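Local coordinates for protein FKBP-type peptidyl-prolyl cis-trans isomerase FkpA (Escherichia coli, PDB 1Q6H) that catalyses the cis-trans isomerization of peptide bonds before proline, which speeds protein folding, and also acts as a folding chaperone in the periplasm, at residues A[41-45]-A[46-50]; A[53-56]-A[57-61]. One frame throughout, in Å; residues are numbered along the deposited sequence.

Contact 1: A[41-45]-A[46-50]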
loop_
_atom_site.group_PDB
_atom_site.type_symbol
_atom_site.label_atom_id
_atom_site.label_comp_id
_atom_site.label_asym_id
_atom_site.label_seq_id
_atom_site.Cartn_x
_atom_site.Cartn_y
_atom_site.Cartn_z
ATOM N N GLU A 41 11.213 12.660 3.462
ATOM C CA GLU A 41 11.794 11.372 3.904
ATOM C C GLU A 41 13.026 11.002 3.088
ATOM O O GLU A 41 14.018 10.477 3.603
ATOM C CB GLU A 41 10.766 10.246 3.786
ATOM C CG GLU A 41 9.582 10.380 4.729
ATOM C CD GLU A 41 10.001 10.490 6.168
ATOM O OE1 GLU A 41 10.743 9.600 6.639
ATOM O OE2 GLU A 41 9.601 11.480 6.815
ATOM N N GLN A 42 12.958 11.301 1.807
ATOM C CA GLN A 42 14.051 11.021 0.896
ATOM C C GLN A 42 15.240 11.882 1.314
ATOM O O GLN A 42 16.390 11.430 1.293
ATOM C CB GLN A 42 13.650 11.363 -0.551
ATOM C CG GLN A 42 12.590 10.421 -1.218
ATOM C CD GLN A 42 11.968 11.037 -2.465
ATOM O OE1 GLN A 42 12.411 12.094 -2.914
ATOM N NE2 GLN A 42 10.938 10.377 -3.038
ATOM N N GLU A 43 14.953 13.125 1.679
ATOM C CA GLU A 43 15.993 14.071 2.106
ATOM C C GLU A 43 16.797 13.482 3.253
ATOM O O GLU A 43 18.015 13.634 3.298
ATOM C CB GLU A 43 15.376 15.420 2.476
ATOM C CG GLU A 43 16.351 16.548 2.810
ATOM C CD GLU A 43 15.663 17.795 3.380
ATOM O OE1 GLU A 43 14.402 17.798 3.533
ATOM O OE2 GLU A 43 16.383 18.790 3.685
ATOM N N LYS A 44 16.133 12.782 4.161
ATOM C CA LYS A 44 16.822 12.209 5.308
ATOM C C LYS A 44 17.815 11.140 4.890
ATOM O O LYS A 44 18.670 10.732 5.679
ATOM C CB LYS A 44 15.825 11.616 6.306
ATOM C CG LYS A 44 14.952 12.637 7.013
ATOM C CD LYS A 44 13.707 11.963 7.615
ATOM C CE LYS A 44 13.070 12.797 8.724
ATOM N NZ LYS A 44 11.896 12.112 9.352
ATOM N N LEU A 45 17.700 10.684 3.650
ATOM C CA LEU A 45 18.595 9.667 3.140
ATOM C C LEU A 45 19.639 10.228 2.174
ATOM O O LEU A 45 20.340 9.467 1.525
ATOM C CB LEU A 45 17.778 8.582 2.458
ATOM C CG LEU A 45 16.607 8.042 3.267
ATOM C CD1 LEU A 45 15.713 7.087 2.440
ATOM C CD2 LEU A 45 17.128 7.370 4.522
ATOM N N GLY A 46 19.765 11.543 2.077
ATOM C CA GLY A 46 20.693 12.123 1.117
ATOM C C GLY A 46 20.153 12.343 -0.299
ATOM O O GLY A 46 20.908 12.794 -1.177
ATOM N N ILE A 47 18.867 12.039 -0.539
ATOM C CA ILE A 47 18.245 12.215 -1.849
ATOM C C ILE A 47 17.400 13.491 -1.950
ATOM O O ILE A 47 16.355 13.631 -1.304
ATOM C CB ILE A 47 17.358 10.997 -2.184
ATOM C CG1 ILE A 47 18.210 9.725 -2.275
ATOM C CG2 ILE A 47 16.636 11.231 -3.509
ATOM C CD1 ILE A 47 17.459 8.419 -2.178
ATOM N N LYS A 48 17.848 14.420 -2.775
ATOM C CA LYS A 48 17.194 15.703 -2.885
ATOM C C LYS A 48 16.803 15.884 -4.341
ATOM O O LYS A 48 17.593 16.366 -5.148
ATOM C CB LYS A 48 18.129 16.828 -2.398
ATOM C CG LYS A 48 18.346 16.857 -0.878
ATOM C CD LYS A 48 19.299 17.989 -0.418
ATOM C CE LYS A 48 19.003 18.384 1.005
ATOM N NZ LYS A 48 20.034 19.253 1.622
ATOM N N LEU A 49 15.601 15.425 -4.668
ATOM C CA LEU A 49 15.067 15.540 -6.018
ATOM C C LEU A 49 14.862 16.999 -6.393
ATOM O O LEU A 49 14.701 17.848 -5.541
ATOM C CB LEU A 49 13.727 14.805 -6.112
ATOM C CG LEU A 49 13.757 13.291 -5.957
ATOM C CD1 LEU A 49 12.377 12.712 -6.202
ATOM C CD2 LEU A 49 14.733 12.653 -6.919
ATOM N N ASP A 50 14.869 17.281 -7.684
ATOM C CA ASP A 50 14.710 18.630 -8.168
ATOM C C ASP A 50 13.216 18.988 -8.183
ATOM O O ASP A 50 12.441 18.432 -8.975
ATOM C CB ASP A 50 15.293 18.692 -9.564
ATOM C CG ASP A 50 15.201 20.061 -10.168
ATOM O OD1 ASP A 50 14.168 20.723 -10.012
ATOM O OD2 ASP A 50 16.123 20.551 -10.829
HETATM O O HOH W 1 14.088 14.247 -2.404
#
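Gln42 crosses Leu49, its amide oxygen OE1 3.3 Å from Leu49 CD1. Gln42 is part of the Schellman motif that ends helix 19-43, and Leu49 follows it in the loop. Gly46 is the C-prime residue of the motif, with a positive phi of 87°. A CB at Gly46 would collide with Leu45 O. Two backbone bonds define the motif. Ile47 N donates to Gln42 O at 3.1 Å, and Gly46 N donates to Glu43 O at 3.0 Å. The second bond also closes a type I beta turn from Glu43 to Gly46. Gln42 O takes a further bond from Leu45 N, which comes from the face of the carbonyl plane opposite to Ile47 N. One oxygen thus ties down both the turn and the residue after it.

The aliphatic part of Gln42 packs on Ile47, CB on CB. Gln42 and Leu49 also pack on Phe80 of helix 70-112 and on Leu27 of the second subunit. Ile47 packs on Ser87 of the same long helix.

The other side of the turn is exposed. Glu43 carries CG anti to its backbone nitrogen (chi1 -174°), and the extended chain crosses that of Lys48. Methylene meets methylene here, Glu43 CG lying 3.7 Å from Lys48 CE. Glu43 OE2 and Lys48 NZ stay 4.2 Å apart, too far for a salt bridge, though their charges probably still attract.

A water bridges the polar groups between helix end and loop. It donates to Gln42 OE1 at 2.8 Å and to Ile47 O at 2.6 Å, and accepts from Leu49 N at 3.0 Å.

Contact 2: A[53-56]-A[57-61]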
loop_
_atom_site.group_PDB
_atom_site.type_symbol
_atom_site.label_atom_id
_atom_site.label_comp_id
_atom_site.label_asym_id
_atom_site.label_seq_id
_atom_site.Cartn_x
_atom_site.Cartn_y
_atom_site.Cartn_z
ATOM N N GLN A 53 11.461 20.152 -11.571
ATOM C CA GLN A 53 11.181 19.077 -12.483
ATOM C C GLN A 53 9.992 18.302 -11.964
ATOM O O GLN A 53 9.213 17.783 -12.730
ATOM C CB GLN A 53 12.398 18.158 -12.598
ATOM C CG GLN A 53 13.535 18.750 -13.373
ATOM C CD GLN A 53 13.265 18.871 -14.857
ATOM O OE1 GLN A 53 12.316 18.268 -15.379
ATOM N NE2 GLN A 53 14.122 19.625 -15.555
ATOM N N LEU A 54 9.862 18.185 -10.651
ATOM C CA LEU A 54 8.732 17.436 -10.110
ATOM C C LEU A 54 7.423 18.120 -10.498
ATOM O O LEU A 54 6.519 17.466 -10.975
ATOM C CB LEU A 54 8.849 17.227 -8.605
ATOM C CG LEU A 54 7.893 16.150 -8.087
ATOM C CD1 LEU A 54 8.380 15.439 -6.860
ATOM C CD2 LEU A 54 6.542 16.770 -7.826
ATOM N N ILE A 55 7.365 19.441 -10.381
ATOM C CA ILE A 55 6.158 20.164 -10.758
ATOM C C ILE A 55 5.944 20.141 -12.289
ATOM O O ILE A 55 4.823 20.063 -12.739
ATOM C CB ILE A 55 6.136 21.614 -10.164
ATOM C CG1 ILE A 55 6.069 21.563 -8.645
ATOM C CG2 ILE A 55 4.912 22.409 -10.658
ATOM C CD1 ILE A 55 4.823 20.873 -8.039
ATOM N N ALA A 56 7.016 20.169 -13.072
ATOM C CA ALA A 56 6.897 20.087 -14.536
ATOM C C ALA A 56 6.299 18.713 -14.942
ATOM O O ALA A 56 5.457 18.626 -15.809
ATOM C CB ALA A 56 8.235 20.291 -15.177
ATOM N N GLY A 57 6.722 17.644 -14.287
ATOM C CA GLY A 57 6.124 16.351 -14.532
ATOM C C GLY A 57 4.635 16.334 -14.215
ATOM O O GLY A 57 3.821 15.788 -14.974
ATOM N N VAL A 58 4.250 16.921 -13.090
ATOM C CA VAL A 58 2.833 16.964 -12.767
ATOM C C VAL A 58 2.075 17.687 -13.869
ATOM O O VAL A 58 1.072 17.181 -14.399
ATOM C CB VAL A 58 2.547 17.688 -11.436
ATOM C CG1 VAL A 58 1.040 17.732 -11.185
ATOM C CG2 VAL A 58 3.303 17.027 -10.286
ATOM N N GLN A 59 2.552 18.869 -14.216
ATOM C CA GLN A 59 1.876 19.699 -15.212
ATOM C C GLN A 59 1.794 18.994 -16.581
ATOM O O GLN A 59 0.707 18.910 -17.209
ATOM C CB GLN A 59 2.595 21.052 -15.332
ATOM C CG GLN A 59 2.507 21.934 -14.051
ATOM C CD GLN A 59 3.510 23.085 -14.009
ATOM O OE1 GLN A 59 3.315 24.057 -13.267
ATOM N NE2 GLN A 59 4.581 22.977 -14.777
ATOM N N ASP A 60 2.939 18.507 -17.052
ATOM C CA ASP A 60 3.013 17.870 -18.372
ATOM C C ASP A 60 2.072 16.636 -18.432
ATOM O O ASP A 60 1.274 16.478 -19.357
ATOM C CB ASP A 60 4.459 17.464 -18.708
ATOM C CG ASP A 60 5.389 18.640 -18.916
ATOM O OD1 ASP A 60 4.912 19.785 -19.041
ATOM O OD2 ASP A 60 6.639 18.513 -18.986
ATOM N N ALA A 61 2.137 15.775 -17.432
ATOM C CA ALA A 61 1.256 14.605 -17.421
ATOM C C ALA A 61 -0.228 14.994 -17.318
ATOM O O ALA A 61 -1.107 14.408 -17.983
ATOM C CB ALA A 61 1.633 13.682 -16.308
#
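Asp60 N donates to Ala56 O at 2.8 Å, nearly along the C=O axis. The side chain of Asp60 folds back beside its own nitrogen (chi1 -68°), which leaves CG 3.1 Å from the same Ala56 O. Its carboxylate is held by both chains: OD2 forms a salt bridge with Lys67 NZ of its own chain and a hydrogen bond with Tyr25 OH of the second subunit.

Three more bonds of the same i to i+4 kind run along the helix. Gly57 N reaches Gln53 O at 2.9 Å, Val58 N reaches Leu54 O at 3.1 Å, and Gln59 N reaches Ile55 O at 3.0 Å. The last is nearly straight, with 169° at the hydrogen.

Gln59 runs across Ile55. Its OE1 lies 3.5 Å from the methyl CG2 of Ile55, and its NE2 is near Ala56 CA. The same OE1 makes a weak hydrogen bond to Gln59 NE2 of the second subunit. With an alanine in place of Gln59, Ile55 CG2 would probably lose the amide beside it, and Gln59 NE2 of the second subunit its weak bond to OE1.

On another face Val58 CG2 meets Leu54 CD2 at 4.1 Å, an apolar contact. Leu54 continues onto Met35 and Leu39 of helix 19-43, while Val58 packs on Met35 of the second subunit. Regular i to i+4 bonding, with side chains packed against both chains, is characteristic of an alpha-helix in a dimer interface, here in the N-terminal domain.

The chain enters along helix 19-43, and contact 1 closes the turn at its C-terminal end. The following loop leads to helix 51-62, where contact 2 spans successive turns. The two contacts are in series, neither nested nor crossed, with centres about 18 Å apart. Asp50, the last residue of 46-50, is the N-cap of helix 51-62; its OD1 accepts from Gln53 N. Contact 1 sets the helix end and loop against helix 70-112; contact 2 sets helix 51-62 against helix 19-43. All four segments lie in the N-terminal domain, and both contacts touch the second subunit.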